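Local coordinates for protein aminotransferase, class III (Deinococcus radiodurans, PDB 3I4J) that probably transfers amino groups between an amino donor and a carbonyl acceptor, using pyridoxal phosphate as cofactor, at residues 218-221 with 222-225; 207-210 with 211-215. The protein carries 1 engineered substitution. One frame throughout, in Å; residues are numbered along the deposited sequence.

Both contacts belong to helix 213-224, the helix of the beta-alpha-beta unit that joins strand 191-196 to strand 227-231. Contact 2 forms the start of this helix and contact 1 its last turns, their centres about 16 Å apart on the same side of the chain's centre. Contact 2 is buried and mostly apolar: a proline lies against two tyrosines beside a beta turn. Contact 1 is only partly buried and has a charged outer side, where an arginine, two aspartates and a water meet, while Ile-220 and Cys-221 turn into the protein. Glycine occurs at both boundaries, Gly-212 as the N-cap and Gly-225 just past the last turn.

Contact 1 of 2, residues 218-221 with 222-225; sequences RDIC and DEAG
Arg-218 reaches forward along helix 213-224 to Asp-222, one turn later, in a salt bridge of 2.9 Å between its NH2 and Asp-222 OD1. The two side chains cross at about a right angle, yet their flat ends are nearly parallel, the guanidinium and carboxylate planes being 17° apart. CG of Arg-218 stands anti to the backbone N (chi1 173°), and bends at chi2 and chi3 carry the guanidinium forward beside the carboxylate of Asp-222. Asp-222 OD1 meets the guanidinium obliquely, with Arg-218 NE 3.3 Å from OD1. NH2 is shared with Asp-255, whose OD2 is its strongest polar partner, and NH1 donates to Thr-253 O.

The other carboxylate oxygen serves a different neighbour. A water donates to Asp-222 OD2 at 2.6 Å and to Asp-219 OD1 at 2.9 Å, bridging two acids whose oxygens OD1 of Asp-219 and OD2 of Asp-222 are 4.5 Å apart. The extended chain of Glu-223 leans back past the carbonyl of Asp-219, Glu-223 CG 3.4 Å from Asp-219 O, and its OE2 forms a salt bridge with Arg-180. On the inner side, Ile-220 packs on helix 178-186 and Cys-221 on Phe-228 of strand 227-231.

The helix ends in a Schellman motif, with Gly-225 at positive phi as its C-prime residue: Ile-226 N pairs with Cys-221 O and Gly-225 N, weakly, with Asp-222 O. The last regular helical bond, Ala-224 N to Ile-220 O, is 3.0 Å long; that from Gly-225 N to Cys-221 O is weak, with an N-H...O angle of only 125°.

Arg-218, shared by Asp-222 and Asp-255, would probably offset part of both negative charges, while the water, donating to both acids, would probably ease the repulsion between Asp-219 and Asp-222.

Contact 2 of 2, residues 207-210 with 211-215; sequences LAPA and PGYYE
A type II beta turn from Ala-210 to Tyr-213 leads into helix 213-224, and Pro-209, just ahead of it, packs back on the first two helical residues. The turn is closed by a hydrogen bond of 3.2 Å from Tyr-213 N to Ala-210 O, with the donor tilted 27° from the carbonyl plane. The same carbonyl oxygen accepts a second hydrogen bond from Trp-249 NE1, so this buried acceptor is gripped twice. Pro-211 and Gly-212 occupy the corners of the turn. Gly-212 is the N-cap, and its backbone angles would press a beta carbon against the preceding carbonyl oxygen.

Just before the turn, Pro-209 CB lies over one face of the Tyr-213 ring in a CH-pi contact, 3.7 Å from the centroid and 25° off the normal. It is displaced toward the rim, and the nearest ring atom is CG, 3.4 Å from Pro-209 CB. The ring is brought there by a first torsion that sets CG anti to the backbone N (chi1 -174°). The next atom of the proline ring turns to the other tyrosine: Pro-209 CG is 3.4 Å from Tyr-214 OH and 3.8 Å from its CE2, approaching the ring obliquely. The two tyrosines also meet each other, CD2 of Tyr-213 lying 3.5 Å above the centre of the Tyr-214 ring.

Tyr-214 OH is hydrogen-bonded to Pro-198 O and, with Tyr-213 OH, to Arg-127 NH1, which fixes the far ends of the rings. Trp-249, the donor to Ala-210 O, packs edge-to-face with the Tyr-214 ring.

The arrangement is that of a helix N-terminus entered through a proline-glycine type II turn, here at the start of the connecting helix of a beta-alpha-beta crossover.

Contact 1 of 2, residues 218-221 with 222-225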
loop_
_atom_site.group_PDB
_atom_site.type_symbol
_atom_site.label_atom_id
_atom_site.label_comp_id
_atom_site.label_asym_id
_atom_site.label_seq_id
_atom_site.Cartn_x
_atom_site.Cartn_y
_atom_site.Cartn_z
ATOM N N ARG C 218 -5.929 -19.680 -22.821
ATOM C CA ARG C 218 -4.608 -20.198 -22.461
ATOM C C ARG C 218 -3.857 -20.658 -23.713
ATOM O O ARG C 218 -2.685 -20.326 -23.908
ATOM C CB ARG C 218 -4.757 -21.368 -21.482
ATOM C CG ARG C 218 -3.465 -22.125 -21.156
ATOM C CD ARG C 218 -2.513 -21.309 -20.294
ATOM N NE ARG C 218 -1.661 -20.418 -21.073
ATOM C CZ ARG C 218 -0.789 -19.566 -20.540
ATOM N NH1 ARG C 218 -0.660 -19.487 -19.220
ATOM N NH2 ARG C 218 -0.041 -18.802 -21.322
ATOM N N ASP C 219 -4.548 -21.416 -24.557
ATOM C CA ASP C 219 -3.959 -21.930 -25.789
ATOM C C ASP C 219 -3.605 -20.823 -26.773
ATOM O O ASP C 219 -2.526 -20.832 -27.361
ATOM C CB ASP C 219 -4.906 -22.938 -26.449
ATOM C CG ASP C 219 -5.031 -24.227 -25.657
ATOM O OD1 ASP C 219 -4.159 -24.496 -24.804
ATOM O OD2 ASP C 219 -5.997 -24.985 -25.896
ATOM N N ILE C 220 -4.507 -19.864 -26.959
ATOM C CA ILE C 220 -4.232 -18.757 -27.865
ATOM C C ILE C 220 -3.005 -17.977 -27.382
ATOM O O ILE C 220 -2.168 -17.557 -28.184
ATOM C CB ILE C 220 -5.450 -17.801 -27.961
ATOM C CG1 ILE C 220 -6.604 -18.506 -28.670
ATOM C CG2 ILE C 220 -5.073 -16.530 -28.708
ATOM C CD1 ILE C 220 -6.275 -18.914 -30.075
ATOM N N CYS C 221 -2.899 -17.789 -26.070
ATOM C CA CYS C 221 -1.766 -17.067 -25.504
ATOM C C CYS C 221 -0.468 -17.834 -25.747
ATOM O O CYS C 221 0.558 -17.239 -26.080
ATOM C CB CYS C 221 -1.971 -16.825 -24.001
ATOM S SG CYS C 221 -3.197 -15.517 -23.621
ATOM N N ASP C 222 -0.512 -19.152 -25.597
ATOM C CA ASP C 222 0.678 -19.964 -25.831
ATOM C C ASP C 222 1.126 -19.877 -27.291
ATOM O O ASP C 222 2.320 -19.764 -27.579
ATOM C CB ASP C 222 0.420 -21.426 -25.456
ATOM C CG ASP C 222 0.326 -21.638 -23.952
ATOM O OD1 ASP C 222 0.818 -20.776 -23.196
ATOM O OD2 ASP C 222 -0.227 -22.677 -23.530
ATOM N N GLU C 223 0.170 -19.931 -28.213
ATOM C CA GLU C 223 0.490 -19.852 -29.635
ATOM C C GLU C 223 1.096 -18.509 -29.995
ATOM O O GLU C 223 2.056 -18.443 -30.762
ATOM C CB GLU C 223 -0.764 -20.070 -30.490
ATOM C CG GLU C 223 -1.293 -21.485 -30.466
ATOM C CD GLU C 223 -2.470 -21.693 -31.404
ATOM O OE1 GLU C 223 -3.047 -22.795 -31.383
ATOM O OE2 GLU C 223 -2.816 -20.763 -32.162
ATOM N N ALA C 224 0.535 -17.438 -29.434
ATOM C CA ALA C 224 1.005 -16.087 -29.716
ATOM C C ALA C 224 2.277 -15.712 -28.955
ATOM O O ALA C 224 2.948 -14.748 -29.310
ATOM C CB ALA C 224 -0.109 -15.073 -29.405
ATOM N N GLY C 225 2.598 -16.471 -27.913
ATOM C CA GLY C 225 3.790 -16.185 -27.134
ATOM C C GLY C 225 3.621 -15.004 -26.191
ATOM O O GLY C 225 4.605 -14.357 -25.835
HETATM O O HOH W 1 -1.277 -24.704 -24.728
#

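Contact 2 of 2, residues 207-210 with 211-215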
loop_
_atom_site.group_PDB
_atom_site.type_symbol
_atom_site.label_atom_id
_atom_site.label_comp_id
_atom_site.label_asym_id
_atom_site.label_seq_id
_atom_site.Cartn_x
_atom_site.Cartn_y
_atom_site.Cartn_z
ATOM N N LEU C 207 -19.727 -11.284 -13.521
ATOM C CA LEU C 207 -19.848 -11.789 -14.888
ATOM C C LEU C 207 -18.781 -12.863 -15.082
ATOM O O LEU C 207 -17.604 -12.634 -14.808
ATOM C CB LEU C 207 -19.630 -10.666 -15.901
ATOM C CG LEU C 207 -19.673 -11.133 -17.361
ATOM C CD1 LEU C 207 -21.071 -11.655 -17.670
ATOM C CD2 LEU C 207 -19.312 -9.984 -18.292
ATOM N N ALA C 208 -19.197 -14.034 -15.555
ATOM C CA ALA C 208 -18.269 -15.132 -15.776
ATOM C C ALA C 208 -18.468 -15.736 -17.158
ATOM O O ALA C 208 -19.599 -15.939 -17.598
ATOM C CB ALA C 208 -18.461 -16.208 -14.714
ATOM N N PRO C 209 -17.365 -16.009 -17.867
ATOM C CA PRO C 209 -17.417 -16.597 -19.209
ATOM C C PRO C 209 -17.963 -18.021 -19.128
ATOM O O PRO C 209 -18.015 -18.617 -18.049
ATOM C CB PRO C 209 -15.955 -16.568 -19.655
ATOM C CG PRO C 209 -15.394 -15.389 -18.892
ATOM C CD PRO C 209 -15.991 -15.601 -17.532
ATOM N N ALA C 210 -18.370 -18.558 -20.272
ATOM C CA ALA C 210 -18.910 -19.908 -20.332
ATOM C C ALA C 210 -17.785 -20.933 -20.282
ATOM O O ALA C 210 -16.609 -20.598 -20.477
ATOM C CB ALA C 210 -19.713 -20.086 -21.616
ATOM N N PRO C 211 -18.126 -22.200 -20.008
ATOM C CA PRO C 211 -17.092 -23.231 -19.958
ATOM C C PRO C 211 -16.333 -23.227 -21.283
ATOM O O PRO C 211 -16.904 -22.889 -22.328
ATOM C CB PRO C 211 -17.898 -24.511 -19.746
ATOM C CG PRO C 211 -19.049 -24.031 -18.907
ATOM C CD PRO C 211 -19.437 -22.746 -19.610
ATOM N N GLY C 212 -15.051 -23.580 -21.230
ATOM C CA GLY C 212 -14.228 -23.620 -22.428
ATOM C C GLY C 212 -13.515 -22.327 -22.785
ATOM O O GLY C 212 -12.571 -22.332 -23.580
ATOM N N TYR C 213 -13.942 -21.217 -22.185
ATOM C CA TYR C 213 -13.353 -19.911 -22.480
ATOM C C TYR C 213 -11.868 -19.781 -22.135
ATOM O O TYR C 213 -11.042 -19.507 -23.008
ATOM C CB TYR C 213 -14.137 -18.819 -21.744
ATOM C CG TYR C 213 -13.716 -17.401 -22.067
ATOM C CD1 TYR C 213 -14.366 -16.669 -23.060
ATOM C CD2 TYR C 213 -12.714 -16.769 -21.328
ATOM C CE1 TYR C 213 -14.040 -15.332 -23.301
ATOM C CE2 TYR C 213 -12.378 -15.439 -21.562
ATOM C CZ TYR C 213 -13.049 -14.726 -22.542
ATOM O OH TYR C 213 -12.769 -13.396 -22.727
ATOM N N TYR C 214 -11.516 -19.971 -20.867
ATOM C CA TYR C 214 -10.118 -19.822 -20.492
ATOM C C TYR C 214 -9.193 -20.908 -21.015
ATOM O O TYR C 214 -7.988 -20.681 -21.151
ATOM C CB TYR C 214 -9.995 -19.659 -18.979
ATOM C CG TYR C 214 -10.556 -18.328 -18.538
ATOM C CD1 TYR C 214 -9.987 -17.132 -18.976
ATOM C CD2 TYR C 214 -11.708 -18.264 -17.756
ATOM C CE1 TYR C 214 -10.568 -15.892 -18.648
ATOM C CE2 TYR C 214 -12.292 -17.043 -17.425
ATOM C CZ TYR C 214 -11.723 -15.866 -17.874
ATOM O OH TYR C 214 -12.333 -14.666 -17.566
ATOM N N GLU C 215 -9.744 -22.082 -21.309
ATOM C CA GLU C 215 -8.929 -23.152 -21.869
ATOM C C GLU C 215 -8.440 -22.651 -23.229
ATOM O O GLU C 215 -7.264 -22.799 -23.575
ATOM C CB GLU C 215 -9.751 -24.436 -22.052
ATOM C CG GLU C 215 -10.145 -25.132 -20.749
ATOM C CD GLU C 215 -11.437 -24.611 -20.139
ATOM O OE1 GLU C 215 -11.924 -23.534 -20.545
ATOM O OE2 GLU C 215 -11.964 -25.284 -19.234
#